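Hypothetical protein (Psychrobacter arcticus, PDB 2I9W) is of unknown function but binds two zinc ions through four-cysteine sites, one of them a SEC-C motif, flanking a central NTF2-like domain. Local coordinates at residues A[97-102]-A[127-132]; A[167-170]-A[175-178]; A[31-36]-A[57-62]. All blocks are in the same frame, centred on the assembly; numbering follows the deposited sequence.

Contact 1 (A[97-102]-A[127-132]); sequences DWAGLE and DGLQAH
Two non-adjacent strands of the sheet meet here side chain to side chain, with strand 114-125 lying between them. The contact is a thin one near the surface, and no hydrogen bond passes directly from 97-102 to 127-132. On one face of the sheet CB of Ala99 meets the CD1 branch of Leu129 at 3.8 Å. The leucine gets there by its end: its chi1 of -139° lies well away from a staggered value and swings CD1 over the middle strand, where the side chain also touches Lys124. On the other face the rings of Trp98 and His132 come only to the limit of contact, Trp98 CZ3 to His132 CD2 at 4.5 Å and obliquely. Each ring has another partner: Trp98 meets Trp92 edge-to-face and gives its NE1 to Ala93 O, while His132 stacks with Phe123. Ala99 and Gly100 both bond to the backbone of Tyr122, as at a beta bulge, which fits Trp98 and Leu101 both turning to helix 53-66. With its middle strand joined to 128-142 by a short turn through Asp127, this is the antiparallel sheet of a cystatin-like, NTF2-like fold, packed against its helix.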
ATOM      1  N   ASP A  97      17.081   3.935  -2.479  1.00 21.93           N
ATOM      2  CA  ASP A  97      17.665   2.858  -3.268  1.00 22.83           C
ATOM      3  C   ASP A  97      17.027   1.541  -2.841  1.00 21.92           C
ATOM      4  O   ASP A  97      17.609   0.740  -2.136  1.00 22.38           O
ATOM      5  CB  ASP A  97      19.186   2.852  -3.104  1.00 23.13           C
ATOM      6  CG  ASP A  97      19.901   2.023  -4.164  1.00 24.50           C
ATOM      7  OD1 ASP A  97      19.263   1.202  -4.872  1.00 30.25           O
ATOM      8  OD2 ASP A  97      21.133   2.178  -4.251  1.00 36.05           O
ATOM      9  N   TRP A  98      15.816   1.306  -3.328  1.00 23.92           N
ATOM     10  CA  TRP A  98      15.033   0.132  -2.942  1.00 23.07           C
ATOM     11  C   TRP A  98      15.749  -1.192  -3.283  1.00 21.87           C
ATOM     12  O   TRP A  98      16.384  -1.331  -4.341  1.00 21.16           O
ATOM     13  CB  TRP A  98      13.676   0.204  -3.626  1.00 22.49           C
ATOM     14  CG  TRP A  98      12.885   1.440  -3.292  1.00 21.65           C
ATOM     15  CD1 TRP A  98      12.684   2.551  -4.099  1.00 25.39           C
ATOM     16  CD2 TRP A  98      12.228   1.724  -2.056  1.00 19.75           C
ATOM     17  NE1 TRP A  98      11.935   3.499  -3.422  1.00 21.59           N
ATOM     18  CE2 TRP A  98      11.632   3.006  -2.177  1.00 23.44           C
ATOM     19  CE3 TRP A  98      12.086   1.021  -0.850  1.00 24.77           C
ATOM     20  CZ2 TRP A  98      10.916   3.582  -1.154  1.00 25.36           C
ATOM     21  CZ3 TRP A  98      11.347   1.594   0.166  1.00 25.46           C
ATOM     22  CH2 TRP A  98      10.775   2.868   0.003  1.00 29.88           C
ATOM     23  N   ALA A  99      15.663  -2.163  -2.384  1.00 22.53           N
ATOM     24  CA  ALA A  99      16.357  -3.449  -2.535  1.00 21.25           C
ATOM     25  C   ALA A  99      15.507  -4.683  -2.287  1.00 22.42           C
ATOM     26  O   ALA A  99      16.036  -5.798  -2.288  1.00 20.55           O
ATOM     27  CB  ALA A  99      17.585  -3.495  -1.605  1.00 22.03           C
ATOM     28  N   GLY A 100      14.206  -4.516  -2.106  1.00 20.15           N
ATOM     29  CA  GLY A 100      13.327  -5.648  -1.940  1.00 17.36           C
ATOM     30  C   GLY A 100      12.268  -5.517  -0.853  1.00 19.23           C
ATOM     31  O   GLY A 100      12.248  -4.567  -0.074  1.00 17.45           O
ATOM     32  N   LEU A 101      11.420  -6.528  -0.796  1.00 16.68           N
ATOM     33  CA  LEU A 101      10.266  -6.646   0.096  1.00 18.81           C
ATOM     34  C   LEU A 101      10.162  -8.034   0.707  1.00 20.62           C
ATOM     35  O   LEU A 101      10.298  -9.043   0.005  1.00 20.31           O
ATOM     36  CB  LEU A 101       8.965  -6.340  -0.670  1.00 21.26           C
ATOM     37  CG  LEU A 101       7.670  -6.400   0.165  1.00 19.45           C
ATOM     38  CD1 LEU A 101       7.672  -5.233   1.194  1.00 16.34           C
ATOM     39  CD2 LEU A 101       6.391  -6.440  -0.751  1.00 22.65           C
ATOM     40  N   GLU A 102       9.958  -8.071   2.018  1.00 18.89           N
ATOM     41  CA  GLU A 102       9.639  -9.290   2.735  1.00 19.74           C
ATOM     42  C   GLU A 102       8.324  -9.085   3.473  1.00 21.27           C
ATOM     43  O   GLU A 102       8.236  -8.263   4.392  1.00 21.83           O
ATOM     44  CB  GLU A 102      10.738  -9.587   3.735  1.00 19.23           C
ATOM     45  CG  GLU A 102      10.461 -10.785   4.614  1.00 20.51           C
ATOM     46  CD  GLU A 102      11.565 -11.052   5.650  1.00 23.94           C
ATOM     47  OE1 GLU A 102      12.474 -10.198   5.852  1.00 22.23           O
ATOM     48  OE2 GLU A 102      11.528 -12.152   6.230  1.00 29.31           O
ATOM     49  N   ASP A 127      26.117   2.632   4.124  1.00 51.45           N
ATOM     50  CA  ASP A 127      26.385   1.705   5.217  1.00 49.68           C
ATOM     51  C   ASP A 127      26.063   0.216   4.913  1.00 49.08           C
ATOM     52  O   ASP A 127      26.688  -0.674   5.514  1.00 52.13           O
ATOM     53  CB  ASP A 127      25.664   2.175   6.491  1.00 52.44           C
ATOM     54  CG  ASP A 127      25.681   3.691   6.651  1.00 57.59           C
ATOM     55  OD1 ASP A 127      24.935   4.365   5.903  1.00 66.49           O
ATOM     56  OD2 ASP A 127      26.435   4.206   7.514  1.00 66.95           O
ATOM     57  N   GLY A 128      25.115  -0.065   4.013  1.00 42.86           N
ATOM     58  CA  GLY A 128      24.840  -1.449   3.608  1.00 40.04           C
ATOM     59  C   GLY A 128      23.349  -1.670   3.392  1.00 33.76           C
ATOM     60  O   GLY A 128      22.623  -0.703   3.220  1.00 32.62           O
ATOM     61  N   LEU A 129      22.902  -2.923   3.401  1.00 30.11           N
ATOM     62  CA  LEU A 129      21.473  -3.229   3.230  1.00 30.27           C
ATOM     63  C   LEU A 129      20.739  -2.992   4.541  1.00 28.09           C
ATOM     64  O   LEU A 129      21.106  -3.572   5.563  1.00 26.76           O
ATOM     65  CB  LEU A 129      21.242  -4.681   2.779  1.00 34.22           C
ATOM     66  CG  LEU A 129      20.175  -4.909   1.724  1.00 32.32           C
ATOM     67  CD1 LEU A 129      20.672  -4.317   0.401  1.00 30.76           C
ATOM     68  CD2 LEU A 129      19.849  -6.386   1.549  1.00 34.16           C
ATOM     69  N   GLN A 130      19.718  -2.135   4.491  1.00 26.66           N
ATOM     70  CA  GLN A 130      18.876  -1.731   5.634  1.00 27.31           C
ATOM     71  C   GLN A 130      17.409  -2.078   5.346  1.00 24.40           C
ATOM     72  O   GLN A 130      17.042  -2.310   4.192  1.00 22.63           O
ATOM     73  CB  GLN A 130      18.984  -0.217   5.832  1.00 28.74           C
ATOM     74  CG  GLN A 130      20.431   0.327   5.914  1.00 35.92           C
ATOM     75  CD  GLN A 130      20.959   0.451   7.338  1.00 34.82           C
ATOM     76  OE1 GLN A 130      20.190   0.483   8.287  1.00 40.51           O
ATOM     77  NE2 GLN A 130      22.272   0.556   7.482  1.00 39.12           N
ATOM     78  N   ALA A 131      16.579  -2.112   6.379  1.00 24.77           N
ATOM     79  CA  ALA A 131      15.158  -2.380   6.196  1.00 23.93           C
ATOM     80  C   ALA A 131      14.302  -1.507   7.067  1.00 22.15           C
ATOM     81  O   ALA A 131      14.711  -1.170   8.182  1.00 25.63           O
ATOM     82  CB  ALA A 131      14.832  -3.887   6.473  1.00 25.11           C
ATOM     83  N   HIS A 132      13.176  -1.070   6.519  1.00 21.46           N
ATOM     84  CA  HIS A 132      12.079  -0.442   7.247  1.00 24.75           C
ATOM     85  C   HIS A 132      11.154  -1.546   7.690  1.00 24.00           C
ATOM     86  O   HIS A 132      10.551  -2.185   6.830  1.00 25.82           O
ATOM     87  CB  HIS A 132      11.232   0.432   6.329  1.00 26.54           C
ATOM     88  CG  HIS A 132      11.937   1.621   5.777  1.00 31.96           C
ATOM     89  ND1 HIS A 132      12.268   2.711   6.550  1.00 37.89           N
ATOM     90  CD2 HIS A 132      12.319   1.925   4.513  1.00 40.87           C
ATOM     91  CE1 HIS A 132      12.861   3.620   5.795  1.00 45.74           C
ATOM     92  NE2 HIS A 132      12.898   3.172   4.552  1.00 38.84           N
TER

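Contact 2 (A[167-170]-A[175-178]); sequences PCIC and KFKR. With ZN (zinc ion), chain C.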
ATOM      1  N   PRO A 167     -18.522  10.398  13.093  1.00 20.76           N
ATOM      2  CA  PRO A 167     -18.366   9.279  12.186  1.00 20.65           C
ATOM      3  C   PRO A 167     -16.965   9.165  11.564  1.00 20.73           C
ATOM      4  O   PRO A 167     -16.315  10.171  11.238  1.00 22.70           O
ATOM      5  CB  PRO A 167     -19.419   9.559  11.093  1.00 18.97           C
ATOM      6  CG  PRO A 167     -20.428  10.379  11.753  1.00 20.38           C
ATOM      7  CD  PRO A 167     -19.638  11.258  12.681  1.00 22.03           C
ATOM      8  N   CYS A 168     -16.545   7.934  11.361  1.00 20.44           N
ATOM      9  CA  CYS A 168     -15.199   7.681  10.930  1.00 19.81           C
ATOM     10  C   CYS A 168     -14.961   8.281   9.546  1.00 20.32           C
ATOM     11  O   CYS A 168     -15.862   8.309   8.696  1.00 22.62           O
ATOM     12  CB  CYS A 168     -14.902   6.185  10.884  1.00 23.76           C
ATOM     13  SG  CYS A 168     -13.178   5.893  10.743  1.00 23.58           S
ATOM     14  N   ILE A 169     -13.731   8.756   9.348  1.00 22.46           N
ATOM     15  CA  ILE A 169     -13.264   9.294   8.092  1.00 24.41           C
ATOM     16  C   ILE A 169     -13.314   8.294   6.935  1.00 22.35           C
ATOM     17  O   ILE A 169     -13.272   8.722   5.800  1.00 22.06           O
ATOM     18  CB  ILE A 169     -11.836   9.891   8.199  1.00 28.66           C
ATOM     19  CG1 ILE A 169     -10.805   8.855   8.710  1.00 28.65           C
ATOM     20  CG2 ILE A 169     -11.891  11.104   9.112  1.00 32.11           C
ATOM     21  CD1 ILE A 169      -9.336   9.364   8.760  1.00 27.77           C
ATOM     22  N   CYS A 170     -13.396   7.000   7.226  1.00 22.63           N
ATOM     23  CA  CYS A 170     -13.556   5.985   6.159  1.00 24.27           C
ATOM     24  C   CYS A 170     -14.957   5.887   5.627  1.00 23.17           C
ATOM     25  O   CYS A 170     -15.180   5.276   4.584  1.00 19.73           O
ATOM     26  CB  CYS A 170     -13.123   4.595   6.615  1.00 21.39           C
ATOM     27  SG  CYS A 170     -14.238   3.754   7.679  1.00 22.26           S
ATOM     28  N   LYS A 175     -18.149   5.360  15.032  1.00 21.67           N
ATOM     29  CA  LYS A 175     -17.361   6.451  15.587  1.00 21.32           C
ATOM     30  C   LYS A 175     -15.899   6.257  15.199  1.00 21.15           C
ATOM     31  O   LYS A 175     -15.383   5.148  15.285  1.00 21.64           O
ATOM     32  CB  LYS A 175     -17.471   6.466  17.114  1.00 24.83           C
ATOM     33  CG  LYS A 175     -18.881   6.642  17.655  1.00 26.57           C
ATOM     34  CD  LYS A 175     -18.905   6.329  19.168  1.00 25.75           C
ATOM     35  CE  LYS A 175     -20.306   6.264  19.748  1.00 32.45           C
ATOM     36  NZ  LYS A 175     -20.283   6.008  21.224  1.00 32.42           N
ATOM     37  N   PHE A 176     -15.212   7.335  14.845  1.00 21.48           N
ATOM     38  CA  PHE A 176     -13.785   7.270  14.543  1.00 22.36           C
ATOM     39  C   PHE A 176     -13.016   6.425  15.589  1.00 22.37           C
ATOM     40  O   PHE A 176     -12.248   5.541  15.242  1.00 23.87           O
ATOM     41  CB  PHE A 176     -13.220   8.707  14.435  1.00 21.29           C
ATOM     42  CG  PHE A 176     -11.754   8.771  14.118  1.00 25.52           C
ATOM     43  CD1 PHE A 176     -11.283   8.350  12.862  1.00 24.59           C
ATOM     44  CD2 PHE A 176     -10.837   9.256  15.061  1.00 24.69           C
ATOM     45  CE1 PHE A 176      -9.919   8.403  12.572  1.00 24.87           C
ATOM     46  CE2 PHE A 176      -9.475   9.305  14.772  1.00 25.86           C
ATOM     47  CZ  PHE A 176      -9.021   8.906  13.530  1.00 24.17           C
ATOM     48  N   LYS A 177     -13.249   6.708  16.869  1.00 26.02           N
ATOM     49  CA  LYS A 177     -12.594   6.012  17.964  1.00 24.74           C
ATOM     50  C   LYS A 177     -12.893   4.494  18.067  1.00 24.71           C
ATOM     51  O   LYS A 177     -12.132   3.750  18.701  1.00 24.84           O
ATOM     52  CB  LYS A 177     -12.917   6.732  19.291  1.00 24.62           C
ATOM     53  CG  LYS A 177     -14.338   6.629  19.735  1.00 25.46           C
ATOM     54  CD  LYS A 177     -14.595   7.431  21.020  1.00 31.18           C
ATOM     55  CE  LYS A 177     -13.953   6.783  22.252  1.00 37.21           C
ATOM     56  NZ  LYS A 177     -14.178   7.630  23.480  1.00 41.88           N
ATOM     57  N   ARG A 178     -13.966   4.032  17.425  1.00 22.76           N
ATOM     58  CA  ARG A 178     -14.346   2.599  17.391  1.00 22.38           C
ATOM     59  C   ARG A 178     -14.111   2.022  15.991  1.00 24.18           C
ATOM     60  O   ARG A 178     -14.672   0.951  15.618  1.00 24.85           O
ATOM     61  CB  ARG A 178     -15.813   2.413  17.786  1.00 23.17           C
ATOM     62  CG  ARG A 178     -16.075   2.486  19.289  1.00 26.70           C
ATOM     63  CD  ARG A 178     -15.709   1.182  20.050  1.00 30.77           C
ATOM     64  NE  ARG A 178     -16.616   0.051  19.787  1.00 29.71           N
ATOM     65  CZ  ARG A 178     -16.484  -1.161  20.336  1.00 34.56           C
ATOM     66  NH1 ARG A 178     -15.489  -1.420  21.188  1.00 32.10           N
ATOM     67  NH2 ARG A 178     -17.333  -2.139  20.025  1.00 27.53           N
TER
HETATM   68 ZN    ZN C 201     -13.034   3.814   9.718  1.00 21.34          ZN
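Cys168 and Phe176 bring together the two halves of the SEC-C motif, a compact loop wound round a zinc ion. The backbones run side by side through a single beta bridge between Pro167 and Lys175, and flanking backbone bonds between Cys168 and Glu174 and between Phe176 and Gln166 hold the same pairing. Cys168 has SG anti to its own N, chi1 -166°, whereas Cys170 turns SG in between its N and carbonyl carbon. These two different rotations let thiolates two residues apart converge on one metal, with Cys168 SG at 2.3 Å from the zinc and Cys170 SG at 2.4 Å; Cys179 and Cys180 complete the site. Phe176 likewise extends CG away from its backbone N, and its ring edge meets the coordinated sulfur: Cys168 SG sits 3.8 Å from Phe176 CD1, close to the ring plane, so this is an edge-on sulfur-aromatic contact. One atom further round the ring, CE1 meets both CG1 and CD1 of Ile169, whose chain crosses the phenyl obliquely and also touches Leu77. Val162 and Gln164 add to the packing round the ring. Within 167-170 the chain turns back on its first cysteine, and the amide of Cys170 points almost straight at the metal-bound sulfur, a weak N-H...S bond with Cys170 N to Cys168 SG at 3.7 Å.

Contact 3 (A[31-36]-A[57-62]); sequences QPYHDG and MRTRYS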
ATOM      1  N   GLN A  31       1.737  -4.877 -12.405  1.00 17.92           N
ATOM      2  CA  GLN A  31       1.474  -3.925 -13.489  1.00 18.03           C
ATOM      3  C   GLN A  31      -0.027  -3.782 -13.799  1.00 18.87           C
ATOM      4  O   GLN A  31      -0.497  -2.695 -13.986  1.00 18.35           O
ATOM      5  CB  GLN A  31       2.257  -4.286 -14.754  1.00 19.74           C
ATOM      6  CG  GLN A  31       2.096  -3.250 -15.811  1.00 21.58           C
ATOM      7  CD  GLN A  31       2.923  -3.558 -17.040  1.00 24.26           C
ATOM      8  OE1 GLN A  31       3.633  -4.560 -17.106  1.00 28.73           O
ATOM      9  NE2 GLN A  31       2.838  -2.686 -18.010  1.00 30.04           N
ATOM     10  N   PRO A  32      -0.798  -4.896 -13.837  1.00 17.77           N
ATOM     11  CA  PRO A  32      -2.238  -4.724 -14.085  1.00 19.08           C
ATOM     12  C   PRO A  32      -2.988  -3.775 -13.113  1.00 17.82           C
ATOM     13  O   PRO A  32      -3.943  -3.092 -13.502  1.00 17.28           O
ATOM     14  CB  PRO A  32      -2.777  -6.169 -13.979  1.00 20.39           C
ATOM     15  CG  PRO A  32      -1.588  -7.016 -14.302  1.00 21.80           C
ATOM     16  CD  PRO A  32      -0.421  -6.313 -13.693  1.00 19.08           C
ATOM     17  N   TYR A  33      -2.532  -3.748 -11.867  1.00 17.08           N
ATOM     18  CA  TYR A  33      -3.144  -2.979 -10.818  1.00 18.43           C
ATOM     19  C   TYR A  33      -2.740  -1.539 -11.014  1.00 17.74           C
ATOM     20  O   TYR A  33      -3.560  -0.650 -10.879  1.00 16.57           O
ATOM     21  CB  TYR A  33      -2.750  -3.550  -9.442  1.00 18.25           C
ATOM     22  CG  TYR A  33      -3.276  -4.940  -9.321  1.00 17.95           C
ATOM     23  CD1 TYR A  33      -4.601  -5.159  -8.975  1.00 22.35           C
ATOM     24  CD2 TYR A  33      -2.508  -6.024  -9.662  1.00 18.02           C
ATOM     25  CE1 TYR A  33      -5.122  -6.416  -8.939  1.00 22.31           C
ATOM     26  CE2 TYR A  33      -3.028  -7.304  -9.665  1.00 23.77           C
ATOM     27  CZ  TYR A  33      -4.346  -7.484  -9.303  1.00 25.98           C
ATOM     28  OH  TYR A  33      -4.897  -8.742  -9.252  1.00 29.21           O
ATOM     29  N   HIS A  34      -1.468  -1.289 -11.288  1.00 17.51           N
ATOM     30  CA  HIS A  34      -1.040   0.092 -11.489  1.00 16.28           C
ATOM     31  C   HIS A  34      -1.801   0.645 -12.733  1.00 16.49           C
ATOM     32  O   HIS A  34      -2.414   1.701 -12.707  1.00 20.59           O
ATOM     33  CB  HIS A  34       0.447   0.163 -11.750  1.00 18.02           C
ATOM     34  CG  HIS A  34       1.290  -0.203 -10.571  1.00 14.90           C
ATOM     35  ND1 HIS A  34       2.607  -0.600 -10.680  1.00 15.91           N
ATOM     36  CD2 HIS A  34       0.974  -0.320  -9.267  1.00 12.47           C
ATOM     37  CE1 HIS A  34       3.078  -0.857  -9.473  1.00 23.03           C
ATOM     38  NE2 HIS A  34       2.101  -0.692  -8.596  1.00 16.30           N
ATOM     39  N   ASP A  35      -1.743  -0.099 -13.822  1.00 18.93           N
ATOM     40  CA  ASP A  35      -2.389   0.359 -15.073  1.00 20.23           C
ATOM     41  C   ASP A  35      -3.900   0.529 -14.910  1.00 22.03           C
ATOM     42  O   ASP A  35      -4.512   1.418 -15.507  1.00 23.82           O
ATOM     43  CB  ASP A  35      -2.045  -0.625 -16.202  1.00 21.82           C
ATOM     44  CG  ASP A  35      -0.600  -0.501 -16.676  1.00 25.97           C
ATOM     45  OD1 ASP A  35       0.138   0.409 -16.227  1.00 25.76           O
ATOM     46  OD2 ASP A  35      -0.187  -1.342 -17.500  1.00 25.24           O
ATOM     47  N   GLY A  36      -4.494  -0.331 -14.099  1.00 24.25           N
ATOM     48  CA  GLY A  36      -5.931  -0.349 -13.879  1.00 24.21           C
ATOM     49  C   GLY A  36      -6.458   0.905 -13.217  1.00 26.60           C
ATOM     50  O   GLY A  36      -7.444   1.484 -13.669  1.00 26.98           O
HETATM   51  N   MSE A  57      -0.603  -3.812  -0.436  1.00 21.25           N
HETATM   52  CA  MSE A  57       0.666  -3.394   0.102  0.50 20.78           C
HETATM   53  C   MSE A  57       1.789  -3.674  -0.908  1.00 21.04           C
HETATM   54  O   MSE A  57       2.680  -2.841  -1.119  1.00 20.48           O
HETATM   55  CB  MSE A  57       0.865  -4.114   1.437  0.50 21.76           C
HETATM   56  CG  MSE A  57       2.083  -3.732   2.227  0.50 24.06           C
HETATM   57 SE   MSE A  57       3.701  -4.552   1.553  0.38 32.02          SE
HETATM   58  CE  MSE A  57       3.059  -6.330   1.141  0.50 31.22           C
ATOM     59  N   ARG A  58       1.758  -4.865  -1.528  1.00 20.07           N
ATOM     60  CA  ARG A  58       2.756  -5.216  -2.559  0.50 18.64           C
ATOM     61  C   ARG A  58       2.714  -4.252  -3.717  1.00 20.24           C
ATOM     62  O   ARG A  58       3.753  -3.759  -4.178  1.00 18.72           O
ATOM     63  CB  ARG A  58       2.536  -6.633  -3.081  0.50 19.44           C
ATOM     64  CG  ARG A  58       3.001  -7.670  -2.128  0.50 15.82           C
ATOM     65  CD  ARG A  58       2.513  -9.044  -2.551  0.50 19.18           C
ATOM     66  NE  ARG A  58       3.015 -10.108  -1.686  0.50 17.73           N
ATOM     67  CZ  ARG A  58       4.244 -10.624  -1.740  0.50 20.91           C
ATOM     68  NH1 ARG A  58       5.157 -10.190  -2.613  0.50 21.77           N
ATOM     69  NH2 ARG A  58       4.564 -11.603  -0.904  0.50 27.11           N
ATOM     70  N   THR A  59       1.509  -3.987  -4.210  1.00 17.71           N
ATOM     71  CA  THR A  59       1.364  -3.006  -5.327  1.00 18.56           C
ATOM     72  C   THR A  59       1.857  -1.616  -4.925  1.00 19.10           C
ATOM     73  O   THR A  59       2.411  -0.909  -5.755  1.00 18.11           O
ATOM     74  CB  THR A  59      -0.102  -2.927  -5.899  1.00 19.68           C
ATOM     75  OG1 THR A  59      -1.000  -2.413  -4.878  1.00 18.34           O
ATOM     76  CG2 THR A  59      -0.551  -4.309  -6.438  1.00 19.84           C
ATOM     77  N   ARG A  60       1.654  -1.213  -3.676  1.00 18.85           N
ATOM     78  CA  ARG A  60       2.196   0.091  -3.237  1.00 20.40           C
ATOM     79  C   ARG A  60       3.737   0.122  -3.219  1.00 18.57           C
ATOM     80  O   ARG A  60       4.358   1.040  -3.695  1.00 20.06           O
ATOM     81  CB  ARG A  60       1.582   0.519  -1.906  1.00 19.32           C
ATOM     82  CG  ARG A  60       0.063   0.818  -1.939  1.00 19.69           C
ATOM     83  CD  ARG A  60      -0.468   1.089  -0.507  1.00 19.19           C
ATOM     84  NE  ARG A  60       0.311   2.109   0.226  1.00 20.41           N
ATOM     85  CZ  ARG A  60       0.168   3.425   0.104  1.00 19.83           C
ATOM     86  NH1 ARG A  60      -0.747   3.931  -0.720  1.00 21.59           N
ATOM     87  NH2 ARG A  60       0.943   4.234   0.824  1.00 21.79           N
ATOM     88  N   TYR A  61       4.339  -0.915  -2.647  1.00 20.03           N
ATOM     89  CA  TYR A  61       5.792  -1.069  -2.673  1.00 18.49           C
ATOM     90  C   TYR A  61       6.343  -0.957  -4.111  1.00 18.77           C
ATOM     91  O   TYR A  61       7.256  -0.203  -4.386  1.00 19.30           O
ATOM     92  CB  TYR A  61       6.199  -2.417  -2.054  1.00 19.56           C
ATOM     93  CG  TYR A  61       7.666  -2.635  -2.245  1.00 20.02           C
ATOM     94  CD1 TYR A  61       8.567  -2.018  -1.434  1.00 21.45           C
ATOM     95  CD2 TYR A  61       8.138  -3.411  -3.297  1.00 19.81           C
ATOM     96  CE1 TYR A  61       9.955  -2.143  -1.639  1.00 23.03           C
ATOM     97  CE2 TYR A  61       9.495  -3.546  -3.532  1.00 22.10           C
ATOM     98  CZ  TYR A  61      10.416  -2.897  -2.694  1.00 20.56           C
ATOM     99  OH  TYR A  61      11.775  -3.037  -2.890  1.00 20.77           O
ATOM    100  N   SER A  62       5.733  -1.694  -5.026  1.00 20.42           N
ATOM    101  CA  SER A  62       6.160  -1.663  -6.446  1.00 17.62           C
ATOM    102  C   SER A  62       5.960  -0.267  -7.051  1.00 17.87           C
ATOM    103  O   SER A  62       6.767   0.167  -7.880  1.00 19.37           O
ATOM    104  CB  SER A  62       5.367  -2.706  -7.233  1.00 18.62           C
ATOM    105  OG  SER A  62       5.698  -3.978  -6.726  1.00 21.86           O
TER
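His34 reaches from helix 31-39 to the backbone of helix 53-66 and ties the two with one straight hydrogen bond. The short segments 31-36 and 57-62 cross at 78°, their axes 9.9 Å apart, a gap the imidazole spans. From CB the side chain leaves with CG anti to the carbonyl carbon, chi1 -68°, which aims the ring across at the other helix. Of the two atoms bonded to CG, ND1 is hydrogen-bonded to Tyr26 OH, while CD2, on the other side of the ring, comes within 3.8 Å of Thr59 O. Beyond ND1, CE1 rests against Ser62 CB at 3.7 Å, close to the ring plane. At the far end NE2 donates to Thr59 O at 2.9 Å; the acceptor is only 4° out of the ring plane, although the donor is somewhat tilted from the carbonyl's own plane. Beside this bond CG2 of Thr59 packs on Tyr33 CB at 3.8 Å, the two side chains crossing at about a right angle. Tyr33 then carries its ring on to His55, and Tyr71 meets both the imidazole, edge-to-face, and Thr59 OG1, which also bonds to Leu56 O. Ser62, whose OG bonds to Arg58 O within its helix and weakly to Cys11 N, has its side chain about 4 Å, by nearest atoms, from the zinc held by Cys9, Cys11, Cys29 and Cys30. A backbone carbonyl can only accept, so NE2 must carry a proton; with both ring nitrogens engaged, the rotation of the buried imidazole is fixed, and the N-terminal zinc-binding part is fastened directly to the NTF2-like domain.

Along the chain the three contacts follow in series, without nesting or crossing. Contact 3 comes first: it closes the passage from the N-terminal zinc-binding region to helix 53-66. Contact 1 opens later, at residue 97, and spans strand 114-125 to reach 127-132. The two meet through helix 53-66: Tyr61 OH lies 3.2 Å from Gly100 O, a probable hydrogen bond, and Leu101 packs on Met57 and Arg58, so helix and sheet are joined. Contact 2 closes a much shorter loop near the C terminus, across the chain's centre from both, with nearest atoms about 14 Å from contact 3 and 23 Å from contact 1.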